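Local coordinates for GTP-binding protein REM 1 (Homo sapiens, PDB 2NZJ) that binds GDP with magnesium and, as a Ras-family member, probably cycles between GTP-bound and GDP-bound states to act in signalling, at residues Ile83-Ala88 with Ile114-Asn119; Thr46-Asp51 with Val163-Arg168; Val7-Asp12 with Leu54-Thr59; Lys120-Arg125 with Ser149-His154. All blocks are in the same frame, centred on the assembly; numbering follows the deposited sequence.

Contact 1. Residues Ile83-Ala88 with Ile114-Asn119; sequences IVYSIA and IILVGN. With GDP (guanosine-5'-diphosphate), chain G.
Tyr85 lays its ring against Leu116, Val117 and Gly118, on the side of the sheet that helix 90-105 packs against. From CB the chain turns to a CG placed between the backbone N and the carbonyl carbon (chi1 68°), a position that brings the ring across to the neighbouring strand. CD1 then lies 3.4 Å from Val117 O, CE1 meets Leu116 CG at the ring edge (3.9 Å), and CZ comes 3.7 Å and OH, the tip, 4.0 Å from Gly118 CA. Gly118 CA sits over one face in a CH-pi contact, 20° off the ring normal, where the lack of a side chain gives the tyrosine room; Phe93 also meets this ring. On the same side Ile83 reaches Ile114 and Leu116 with separate branches, CD1 touching Ile114 CG2 and CG2 touching Leu116 CD1.

The backbones run parallel. Ile83 N, Tyr85 N and Ile87 N donate to Ile115 O, Val117 O and Asn119 O, while Ile83 O and Tyr85 O accept from Val117 N and Asn119 N. The bond from Tyr85 N to Val117 O measures 2.9 Å and is almost straight (170°).

The other side carries Val84 and Val117 lying alongside each other, then Asn119, whose CB packs on Val84 CG1. The amide of Asn119 is fixed by Val15 O on ND2 and Thr148 OG1 on OD1, and it presents ND2 3.0 Å from GDP N7. Strand pairing thus buries a largely apolar layer on one face and, through an asparagine amide held at both ends, sets a polar group against the guanine on the other.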
# COMPACT_ATOMS: atom_id res chain seq x y z
N ILE A 83 -3.53 1.18 1.14
CA ILE A 83 -3.96 2.42 1.78
C ILE A 83 -3.04 2.70 2.95
O ILE A 83 -3.08 1.99 3.95
CB ILE A 83 -5.40 2.31 2.35
CG1 ILE A 83 -6.42 2.13 1.23
CG2 ILE A 83 -5.75 3.53 3.18
CD1 ILE A 83 -7.79 1.61 1.72
N VAL A 84 -2.22 3.74 2.84
CA VAL A 84 -1.20 4.08 3.83
C VAL A 84 -1.67 5.25 4.68
O VAL A 84 -2.21 6.21 4.15
CB VAL A 84 0.09 4.49 3.14
CG1 VAL A 84 1.16 4.92 4.16
CG2 VAL A 84 0.56 3.36 2.22
N TYR A 85 -1.49 5.17 6.00
CA TYR A 85 -1.62 6.33 6.91
C TYR A 85 -0.37 6.40 7.80
O TYR A 85 0.44 5.46 7.82
CB TYR A 85 -2.94 6.29 7.72
CG TYR A 85 -2.99 5.18 8.72
CD1 TYR A 85 -3.39 3.92 8.36
CD2 TYR A 85 -2.58 5.38 10.02
CE1 TYR A 85 -3.40 2.88 9.25
CE2 TYR A 85 -2.56 4.31 10.95
CZ TYR A 85 -2.97 3.07 10.54
OH TYR A 85 -3.02 2.01 11.43
N SER A 86 -0.20 7.51 8.50
CA SER A 86 0.86 7.65 9.50
C SER A 86 0.31 7.45 10.90
O SER A 86 -0.63 8.12 11.30
CB SER A 86 1.49 9.03 9.43
OG SER A 86 2.45 9.17 10.46
N ILE A 87 0.94 6.57 11.66
CA ILE A 87 0.54 6.32 13.05
C ILE A 87 0.65 7.55 13.96
O ILE A 87 0.08 7.56 15.04
CB ILE A 87 1.38 5.20 13.70
CG1 ILE A 87 2.86 5.60 13.73
CG2 ILE A 87 1.14 3.88 12.97
CD1 ILE A 87 3.60 5.19 14.98
N ALA A 88 1.39 8.58 13.50
CA ALA A 88 1.54 9.85 14.21
C ALA A 88 0.55 10.96 13.80
O ALA A 88 0.66 12.09 14.28
CB ALA A 88 2.98 10.35 14.01
N ILE A 114 -6.76 -5.60 -0.32
CA ILE A 114 -6.53 -4.26 0.21
C ILE A 114 -5.67 -4.40 1.46
O ILE A 114 -5.99 -5.17 2.36
CB ILE A 114 -7.88 -3.57 0.54
CG1 ILE A 114 -8.84 -3.66 -0.65
CG2 ILE A 114 -7.70 -2.11 0.90
CD1 ILE A 114 -10.05 -2.73 -0.54
N ILE A 115 -4.54 -3.70 1.50
CA ILE A 115 -3.67 -3.69 2.67
C ILE A 115 -3.76 -2.32 3.31
O ILE A 115 -3.54 -1.31 2.65
CB ILE A 115 -2.16 -3.95 2.31
CG1 ILE A 115 -2.01 -5.04 1.24
CG2 ILE A 115 -1.37 -4.30 3.57
CD1 ILE A 115 -2.28 -6.41 1.74
N LEU A 116 -4.11 -2.28 4.59
CA LEU A 116 -4.07 -1.05 5.39
C LEU A 116 -2.66 -0.97 6.03
O LEU A 116 -2.22 -1.90 6.71
CB LEU A 116 -5.18 -1.06 6.45
CG LEU A 116 -5.40 0.24 7.24
CD1 LEU A 116 -5.78 1.36 6.28
CD2 LEU A 116 -6.46 0.11 8.39
N VAL A 117 -1.93 0.10 5.76
CA VAL A 117 -0.57 0.23 6.24
C VAL A 117 -0.44 1.40 7.19
O VAL A 117 -0.75 2.54 6.82
CB VAL A 117 0.45 0.45 5.09
CG1 VAL A 117 1.83 0.74 5.64
CG2 VAL A 117 0.51 -0.74 4.20
N GLY A 118 0.05 1.10 8.39
CA GLY A 118 0.40 2.13 9.36
C GLY A 118 1.88 2.44 9.27
O GLY A 118 2.69 1.72 9.85
N ASN A 119 2.24 3.50 8.56
CA ASN A 119 3.64 3.87 8.36
C ASN A 119 4.14 4.81 9.46
O ASN A 119 3.36 5.32 10.27
CB ASN A 119 3.83 4.51 6.97
CG ASN A 119 5.29 4.65 6.57
OD1 ASN A 119 6.12 3.77 6.86
ND2 ASN A 119 5.61 5.77 5.91
PB GDP G . 3.95 10.89 0.53
O1B GDP G . 2.86 10.04 1.12
O2B GDP G . 4.52 10.34 -0.74
O3B GDP G . 3.32 12.25 0.27
O3A GDP G . 5.03 10.97 1.68
PA GDP G . 6.59 11.02 1.35
O1A GDP G . 6.84 12.09 0.32
O2A GDP G . 7.12 9.69 0.92
O5' GDP G . 7.20 11.34 2.80
C5' GDP G . 6.75 12.46 3.57
C4' GDP G . 7.80 12.74 4.65
O4' GDP G . 7.70 11.75 5.72
C3' GDP G . 9.24 12.67 4.11
O3' GDP G . 10.07 13.73 4.61
C2' GDP G . 9.76 11.34 4.63
O2' GDP G . 11.16 11.35 4.90
C1' GDP G . 8.95 11.08 5.89
N9 GDP G . 8.69 9.64 6.08
C8 GDP G . 8.18 8.74 5.19
N7 GDP G . 8.05 7.51 5.75
C5 GDP G . 8.47 7.63 7.01
C6 GDP G . 8.63 6.72 8.14
O6 GDP G . 8.31 5.52 7.99
N1 GDP G . 9.11 7.23 9.29
C2 GDP G . 9.47 8.52 9.42
N2 GDP G . 9.95 9.02 10.59
N3 GDP G . 9.36 9.40 8.41
C4 GDP G . 8.88 9.01 7.22

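Contact 2. Residues Thr46-Asp51 with Val163-Arg168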
# COMPACT_ATOMS: atom_id res chain seq x y z
N THR A 46 10.95 -12.32 -5.84
CA THR A 46 10.95 -13.75 -5.61
C THR A 46 10.34 -14.04 -4.25
O THR A 46 10.86 -13.64 -3.22
CB THR A 46 12.39 -14.32 -5.70
OG1 THR A 46 12.88 -14.19 -7.05
CG2 THR A 46 12.45 -15.80 -5.31
N VAL A 47 9.21 -14.74 -4.24
CA VAL A 47 8.47 -15.03 -3.02
C VAL A 47 8.07 -16.49 -3.07
O VAL A 47 7.62 -16.97 -4.11
CB VAL A 47 7.25 -14.16 -2.90
CG1 VAL A 47 6.62 -14.31 -1.52
CG2 VAL A 47 7.62 -12.73 -3.13
N ASP A 48 8.26 -17.21 -1.96
CA ASP A 48 8.00 -18.66 -1.89
C ASP A 48 8.53 -19.37 -3.15
O ASP A 48 7.83 -20.19 -3.77
CB ASP A 48 6.50 -18.92 -1.69
CG ASP A 48 5.93 -18.19 -0.46
OD1 ASP A 48 6.53 -18.28 0.63
OD2 ASP A 48 4.89 -17.52 -0.59
N GLY A 49 9.75 -19.03 -3.53
CA GLY A 49 10.45 -19.68 -4.65
C GLY A 49 9.96 -19.36 -6.05
O GLY A 49 10.38 -20.01 -7.00
N GLU A 50 9.10 -18.34 -6.18
CA GLU A 50 8.37 -18.03 -7.42
C GLU A 50 8.45 -16.53 -7.71
O GLU A 50 8.25 -15.70 -6.83
CB GLU A 50 6.91 -18.47 -7.27
CG GLU A 50 5.92 -18.06 -8.38
CD GLU A 50 4.43 -18.41 -8.05
OE1 GLU A 50 4.16 -19.23 -7.14
OE2 GLU A 50 3.53 -17.86 -8.72
N ASP A 51 8.72 -16.16 -8.96
CA ASP A 51 8.86 -14.75 -9.32
C ASP A 51 7.53 -14.13 -9.69
O ASP A 51 6.68 -14.79 -10.26
CB ASP A 51 9.85 -14.59 -10.49
CG ASP A 51 11.31 -14.65 -10.05
OD1 ASP A 51 12.17 -14.41 -10.91
OD2 ASP A 51 11.61 -14.91 -8.86
N VAL A 163 1.65 -8.54 -0.29
CA VAL A 163 0.78 -8.22 -1.41
C VAL A 163 0.83 -9.33 -2.47
O VAL A 163 -0.22 -9.80 -2.94
CB VAL A 163 1.17 -6.87 -2.08
CG1 VAL A 163 0.40 -6.67 -3.34
CG2 VAL A 163 0.94 -5.72 -1.12
N VAL A 164 2.04 -9.75 -2.85
CA VAL A 164 2.18 -10.86 -3.82
C VAL A 164 1.40 -12.08 -3.35
O VAL A 164 0.60 -12.64 -4.10
CB VAL A 164 3.64 -11.32 -4.01
CG1 VAL A 164 3.68 -12.54 -4.90
CG2 VAL A 164 4.53 -10.20 -4.56
N ARG A 165 1.61 -12.48 -2.09
CA ARG A 165 0.93 -13.68 -1.57
C ARG A 165 -0.59 -13.57 -1.63
O ARG A 165 -1.25 -14.51 -2.02
CB ARG A 165 1.34 -14.00 -0.12
CG ARG A 165 2.73 -14.58 -0.00
CD ARG A 165 3.02 -15.03 1.37
NE ARG A 165 4.38 -15.54 1.44
CZ ARG A 165 5.45 -14.84 1.84
NH1 ARG A 165 5.35 -13.59 2.28
NH2 ARG A 165 6.65 -15.43 1.83
N GLN A 166 -1.12 -12.42 -1.24
CA GLN A 166 -2.56 -12.20 -1.28
C GLN A 166 -3.11 -12.25 -2.71
O GLN A 166 -4.20 -12.79 -2.96
CB GLN A 166 -2.89 -10.85 -0.68
CG GLN A 166 -2.56 -10.74 0.78
CD GLN A 166 -3.29 -11.76 1.60
OE1 GLN A 166 -4.48 -11.97 1.40
NE2 GLN A 166 -2.58 -12.42 2.51
N LEU A 167 -2.35 -11.69 -3.65
CA LEU A 167 -2.73 -11.75 -5.06
C LEU A 167 -2.77 -13.20 -5.58
O LEU A 167 -3.61 -13.54 -6.39
CB LEU A 167 -1.78 -10.90 -5.92
CG LEU A 167 -1.94 -9.38 -5.81
CD1 LEU A 167 -0.82 -8.64 -6.53
CD2 LEU A 167 -3.31 -8.93 -6.31
N ARG A 168 -1.84 -14.03 -5.12
CA ARG A 168 -1.78 -15.43 -5.53
C ARG A 168 -2.92 -16.26 -4.96
O ARG A 168 -3.30 -17.28 -5.53
CB ARG A 168 -0.45 -16.05 -5.10
CG ARG A 168 0.74 -15.58 -5.89
CD ARG A 168 2.03 -16.12 -5.27
NE ARG A 168 3.20 -15.68 -6.03
CZ ARG A 168 4.46 -15.96 -5.71
NH1 ARG A 168 4.73 -16.68 -4.64
NH2 ARG A 168 5.45 -15.52 -6.47
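Arg168 and Glu50 approach from opposite directions and stack their flat groups, carboxylate over guanidinium with the planes only 9° apart. Glu50 CD stands 3.3 Å above the centre of the guanidinium, and Val164 CG1, from the same helix as Arg168, covers the opposite face nearer the rim. No N-H points at the carboxylate, which is held by charge alone, OE2 lying 3.5 Å from Arg168 NE. The N-H groups work in the guanidinium plane instead: NH1 binds Val47 O at 3.0 Å and NH2 binds Glu50 O at 2.8 Å, with Thr52 OG1 as a further partner of NH2. The extended chain from CG to NE (chi3 179°) carries the group from the helix to the turn.

Both carbonyls already accept from the hairpin itself, Val47 O from Glu50 N and Glu50 O from Val47 N, and the arginine reaches each from the other face of its plane. A leucine in its place would probably leave these two oxygens with the hairpin bonds but without their second donors, and Glu50 without its stacked counter-charge.

Arg165 meets Asp48 differently, side-on and at about a right angle, with the planes 56° apart. NE binds OD2 (2.9 Å) and NH2 binds OD1 (3.1 Å), a two-point salt bridge, while Val47 CG1 rests on one guanidinium face. Val47's other methyl, CG2, touches Val164 CG2. The turn from Val47 to Glu50 is type I', tightly closing the hairpin of strands 40-47 and 50-57; in Ras-like GTPases this is the interswitch hairpin, here clasped by the C-terminal helix.

Contact 3. Residues Val7-Asp12 with Leu54-Thr59; sequences VVLLGD and LVVVDT
Val7 and Val57 are joined through their backbones in the central parallel part of the Ras-like P-loop GTPase sheet, where strand 4-10 runs beside strand 50-57. Their axes come within 4.7 Å and diverge by 25°, the twist between neighbouring strands of the sheet.

Hydrogen bonds come first. Val7 uses both its polar backbone atoms, N donating to Val55 O at 2.8 Å and O accepting from Val57 N, and Leu9 N follows on with Val57 O. All three are close to straight. A weaker CA-H...O contact lies between them, Val56 CA approaching Val7 O at 3.3 Å.

The remaining contacts are apolar. On the face bearing Val7, Leu9, Leu54 and Val56, Val7 CG2 lies anti to the carbonyl carbon and therefore reaches back to Leu54 CD2 (3.8 Å), while its CB looks across to Val56 CG2. Helices 17-25 and 156-171 cover this face: Phe24 and Phe160 pack on Val56, and Val163 on Val7. The reverse face has the looser pairing of Val8 CG1 with Val57 CB, at 4.4 Å.

Both strands lead toward the nucleotide. Strand 4-10 runs on to Gly11 and Asp12, at the start of what reads as the P-loop, and strand 50-57 to Asp58, which takes the place of the aspartate in the DxxG motif of Ras-like GTPases. The Asp58 side chain comes about 4 Å from magnesium, nearest atoms, and its OD2 is hydrogen-bonded to Thr18 OG1. Leu9, with CG leaning back beside its backbone N (chi1 -74°), puts CD1 3.8 Å from Val56 CG1 and 4.4 Å from Asp58 CB.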
# COMPACT_ATOMS: atom_id res chain seq x y z
N VAL A 7 -0.35 -2.44 -8.53
CA VAL A 7 -0.60 -2.16 -7.13
C VAL A 7 -0.67 -0.66 -6.95
O VAL A 7 0.28 0.06 -7.27
CB VAL A 7 0.55 -2.67 -6.21
CG1 VAL A 7 0.27 -2.28 -4.74
CG2 VAL A 7 0.73 -4.17 -6.36
N VAL A 8 -1.78 -0.18 -6.42
CA VAL A 8 -1.99 1.25 -6.32
C VAL A 8 -1.83 1.73 -4.87
O VAL A 8 -2.47 1.17 -3.98
CB VAL A 8 -3.36 1.64 -6.94
CG1 VAL A 8 -3.44 3.10 -7.18
CG2 VAL A 8 -3.57 0.91 -8.26
N LEU A 9 -0.95 2.74 -4.65
CA LEU A 9 -0.73 3.36 -3.30
C LEU A 9 -1.66 4.55 -3.06
O LEU A 9 -1.60 5.54 -3.77
CB LEU A 9 0.71 3.85 -3.11
CG LEU A 9 1.83 2.84 -2.88
CD1 LEU A 9 3.19 3.52 -2.94
CD2 LEU A 9 1.65 2.12 -1.56
N LEU A 10 -2.50 4.47 -2.03
CA LEU A 10 -3.40 5.55 -1.66
C LEU A 10 -3.09 6.07 -0.24
O LEU A 10 -2.53 5.35 0.58
CB LEU A 10 -4.85 5.07 -1.67
CG LEU A 10 -5.44 4.52 -2.96
CD1 LEU A 10 -6.76 3.83 -2.65
CD2 LEU A 10 -5.59 5.60 -4.02
N GLY A 11 -3.52 7.30 0.03
CA GLY A 11 -3.39 7.92 1.33
C GLY A 11 -3.10 9.41 1.26
O GLY A 11 -2.63 9.91 0.25
N ASP A 12 -3.35 10.10 2.37
CA ASP A 12 -3.07 11.53 2.46
C ASP A 12 -1.59 11.90 2.19
O ASP A 12 -0.70 11.08 2.37
CB ASP A 12 -3.45 12.06 3.85
CG ASP A 12 -4.95 12.29 3.99
OD1 ASP A 12 -5.71 12.09 3.01
OD2 ASP A 12 -5.37 12.69 5.09
N LEU A 54 5.50 -6.71 -9.73
CA LEU A 54 4.52 -5.72 -9.34
C LEU A 54 4.91 -4.42 -10.00
O LEU A 54 6.09 -4.07 -10.06
CB LEU A 54 4.47 -5.56 -7.84
CG LEU A 54 4.13 -6.79 -7.01
CD1 LEU A 54 4.27 -6.46 -5.53
CD2 LEU A 54 2.72 -7.31 -7.31
N VAL A 55 3.90 -3.71 -10.50
CA VAL A 55 4.05 -2.33 -10.90
C VAL A 55 3.32 -1.51 -9.84
O VAL A 55 2.09 -1.62 -9.70
CB VAL A 55 3.47 -2.10 -12.31
CG1 VAL A 55 3.56 -0.62 -12.70
CG2 VAL A 55 4.21 -3.00 -13.35
N VAL A 56 4.08 -0.72 -9.08
CA VAL A 56 3.54 0.05 -7.96
C VAL A 56 3.31 1.48 -8.44
O VAL A 56 4.25 2.15 -8.90
CB VAL A 56 4.49 -0.01 -6.73
CG1 VAL A 56 4.07 0.98 -5.65
CG2 VAL A 56 4.53 -1.43 -6.14
N VAL A 57 2.06 1.92 -8.37
CA VAL A 57 1.63 3.25 -8.83
C VAL A 57 1.52 4.22 -7.63
O VAL A 57 0.91 3.89 -6.60
CB VAL A 57 0.27 3.19 -9.58
CG1 VAL A 57 -0.17 4.56 -10.03
CG2 VAL A 57 0.36 2.27 -10.80
N ASP A 58 2.13 5.40 -7.78
CA ASP A 58 2.22 6.41 -6.72
C ASP A 58 1.79 7.77 -7.23
O ASP A 58 2.54 8.74 -7.14
CB ASP A 58 3.65 6.46 -6.18
CG ASP A 58 3.83 7.55 -5.14
OD1 ASP A 58 2.87 7.78 -4.36
OD2 ASP A 58 4.94 8.16 -5.10
N THR A 59 0.57 7.86 -7.73
CA THR A 59 0.10 9.09 -8.39
C THR A 59 -1.11 9.71 -7.70
O THR A 59 -1.67 10.67 -8.20
CB THR A 59 -0.28 8.80 -9.88
OG1 THR A 59 -1.37 7.85 -9.94
CG2 THR A 59 0.92 8.26 -10.66

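Contact 4. Residues Lys120-Arg125 with Ser149-His154. With GDP (guanosine-5'-diphosphate), chain G.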
# COMPACT_ATOMS: atom_id res chain seq x y z
N LYS A 120 5.44 5.02 9.51
CA LYS A 120 6.10 5.83 10.55
C LYS A 120 6.03 5.19 11.95
O LYS A 120 5.98 5.89 12.95
CB LYS A 120 5.56 7.25 10.57
CG LYS A 120 5.46 7.91 9.19
CD LYS A 120 5.65 9.42 9.25
CE LYS A 120 5.48 10.09 7.88
NZ LYS A 120 5.56 11.59 7.98
N ALA A 121 6.08 3.85 11.99
CA ALA A 121 6.11 3.07 13.25
C ALA A 121 7.25 3.45 14.17
O ALA A 121 7.16 3.22 15.37
CB ALA A 121 6.21 1.54 12.94
N ASP A 122 8.32 3.98 13.61
CA ASP A 122 9.48 4.44 14.40
C ASP A 122 9.20 5.66 15.26
O ASP A 122 9.94 5.96 16.21
CB ASP A 122 10.63 4.78 13.46
CG ASP A 122 10.21 5.77 12.38
OD1 ASP A 122 10.71 6.91 12.40
OD2 ASP A 122 9.34 5.41 11.54
N LEU A 123 8.14 6.40 14.93
CA LEU A 123 7.75 7.57 15.72
C LEU A 123 6.89 7.11 16.88
O LEU A 123 5.83 7.66 17.15
CB LEU A 123 6.99 8.57 14.86
CG LEU A 123 7.76 9.08 13.65
CD1 LEU A 123 6.97 10.15 12.94
CD2 LEU A 123 9.11 9.60 14.10
N ALA A 124 7.39 6.09 17.58
CA ALA A 124 6.64 5.33 18.57
C ALA A 124 6.23 6.16 19.76
O ALA A 124 5.31 5.77 20.47
CB ALA A 124 7.43 4.08 19.03
N ARG A 125 6.90 7.29 19.97
CA ARG A 125 6.53 8.28 21.02
C ARG A 125 5.48 9.33 20.59
O ARG A 125 4.88 9.96 21.45
CB ARG A 125 7.78 9.00 21.55
N SER A 149 7.99 1.09 8.71
CA SER A 149 8.76 2.33 8.74
C SER A 149 9.69 2.34 7.53
O SER A 149 10.52 1.46 7.38
CB SER A 149 9.56 2.47 10.04
OG SER A 149 10.49 3.54 9.97
N ALA A 150 9.55 3.36 6.69
CA ALA A 150 10.43 3.52 5.55
C ALA A 150 11.83 3.99 5.97
O ALA A 150 12.82 3.69 5.29
CB ALA A 150 9.83 4.48 4.54
N THR A 151 11.93 4.75 7.06
CA THR A 151 13.23 5.29 7.49
C THR A 151 14.08 4.27 8.24
O THR A 151 15.31 4.35 8.19
CB THR A 151 13.07 6.55 8.36
OG1 THR A 151 12.32 6.22 9.53
CG2 THR A 151 12.33 7.64 7.61
N LEU A 152 13.45 3.32 8.93
CA LEU A 152 14.17 2.18 9.53
C LEU A 152 14.21 0.98 8.59
O LEU A 152 14.84 -0.02 8.90
CB LEU A 152 13.51 1.70 10.82
CG LEU A 152 13.78 2.40 12.13
CD1 LEU A 152 13.32 1.42 13.19
CD2 LEU A 152 15.26 2.81 12.34
N GLN A 153 13.52 1.07 7.46
CA GLN A 153 13.38 -0.06 6.53
C GLN A 153 12.83 -1.29 7.25
O GLN A 153 13.38 -2.36 7.21
CB GLN A 153 14.70 -0.32 5.78
CG GLN A 153 15.13 0.95 4.98
CD GLN A 153 16.48 0.83 4.23
OE1 GLN A 153 16.56 0.20 3.18
NE2 GLN A 153 17.51 1.50 4.74
N HIS A 154 11.71 -1.09 7.94
CA HIS A 154 11.08 -2.14 8.71
C HIS A 154 9.73 -2.49 8.10
O HIS A 154 8.90 -1.61 7.89
CB HIS A 154 10.94 -1.67 10.14
CG HIS A 154 10.12 -2.58 10.98
ND1 HIS A 154 8.92 -2.19 11.54
CD2 HIS A 154 10.31 -3.87 11.35
CE1 HIS A 154 8.42 -3.20 12.23
NE2 HIS A 154 9.24 -4.23 12.13
PB GDP G . 3.95 10.89 0.53
O1B GDP G . 2.86 10.04 1.12
O2B GDP G . 4.52 10.34 -0.74
O3B GDP G . 3.32 12.25 0.27
O3A GDP G . 5.03 10.97 1.68
PA GDP G . 6.59 11.02 1.35
O1A GDP G . 6.84 12.09 0.32
O2A GDP G . 7.12 9.69 0.92
O5' GDP G . 7.20 11.34 2.80
C5' GDP G . 6.75 12.46 3.57
C4' GDP G . 7.80 12.74 4.65
O4' GDP G . 7.70 11.75 5.72
C3' GDP G . 9.24 12.67 4.11
O3' GDP G . 10.07 13.73 4.61
C2' GDP G . 9.76 11.34 4.63
O2' GDP G . 11.16 11.35 4.90
C1' GDP G . 8.95 11.08 5.89
N9 GDP G . 8.69 9.64 6.08
C8 GDP G . 8.18 8.74 5.19
N7 GDP G . 8.05 7.51 5.75
C5 GDP G . 8.47 7.63 7.01
C6 GDP G . 8.63 6.72 8.14
O6 GDP G . 8.31 5.52 7.99
N1 GDP G . 9.11 7.23 9.29
C2 GDP G . 9.47 8.52 9.42
N2 GDP G . 9.95 9.02 10.59
N3 GDP G . 9.36 9.40 8.41
C4 GDP G . 8.88 9.01 7.22
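The carboxylate of Asp122 lies at the edge of the guanine ring and takes Ser149 OG from above its own plane, 62° out of it, at 2.7 Å from OD2. These are the base-reading loops of a Ras-like GTPase: Asp122 closes the asparagine-lysine-x-aspartate motif and Ser149-Ala150 matches the serine-alanine pair of the other loop. The guanine is sandwiched, with the Lys120 chain along one face (CG 3.5 Å from C6) and Thr151 CG2 on the opposite one, 3.5 Å from C2. At the edge, GDP N1 donates almost straight to Asp122 OD2 (177°) and N2 to OD1, both at 2.9 Å, while Ala150 N binds O6 at 2.8 Å. Asp122 OD2 thus serves both the base and the serine, and Ser149 OG in turn accepts from Leu152 N, so the 149-154 loop positions the carboxylate that reads the N1 and N2 edge of the base. With an alanine here, GDP N1 and N2 would probably lose their acceptors and Ser149 OG the acceptor for its proton, weakening discrimination of guanine. Lys120, extended beyond CG, ends with NZ bound to Gly14 O and, at 3.1 Å, to O4' of the ribose.

Contacts 1 and 3 are buried strand pairings in one sheet, joined where strand 80-86 lies against strand 4-10; both rest on backbone bonds and mostly apolar packing, contact 1 adding an aromatic ring and a polar amide at the nucleotide. Contacts 2 and 4 lie farther out, each centred about 16 Å from the centre of the chain, contact 2 partly buried and contact 4 at the surface, and rely on side-chain polarity: arginines against carboxylates and carbonyls in contact 2, loops reading a base in contact 4. Contact 2 shares strand 50-57 with contact 3, and its helix touches both sheet contacts through Val163. Contacts 1 and 4 both touch GDP, Asn119 passing directly into Lys120.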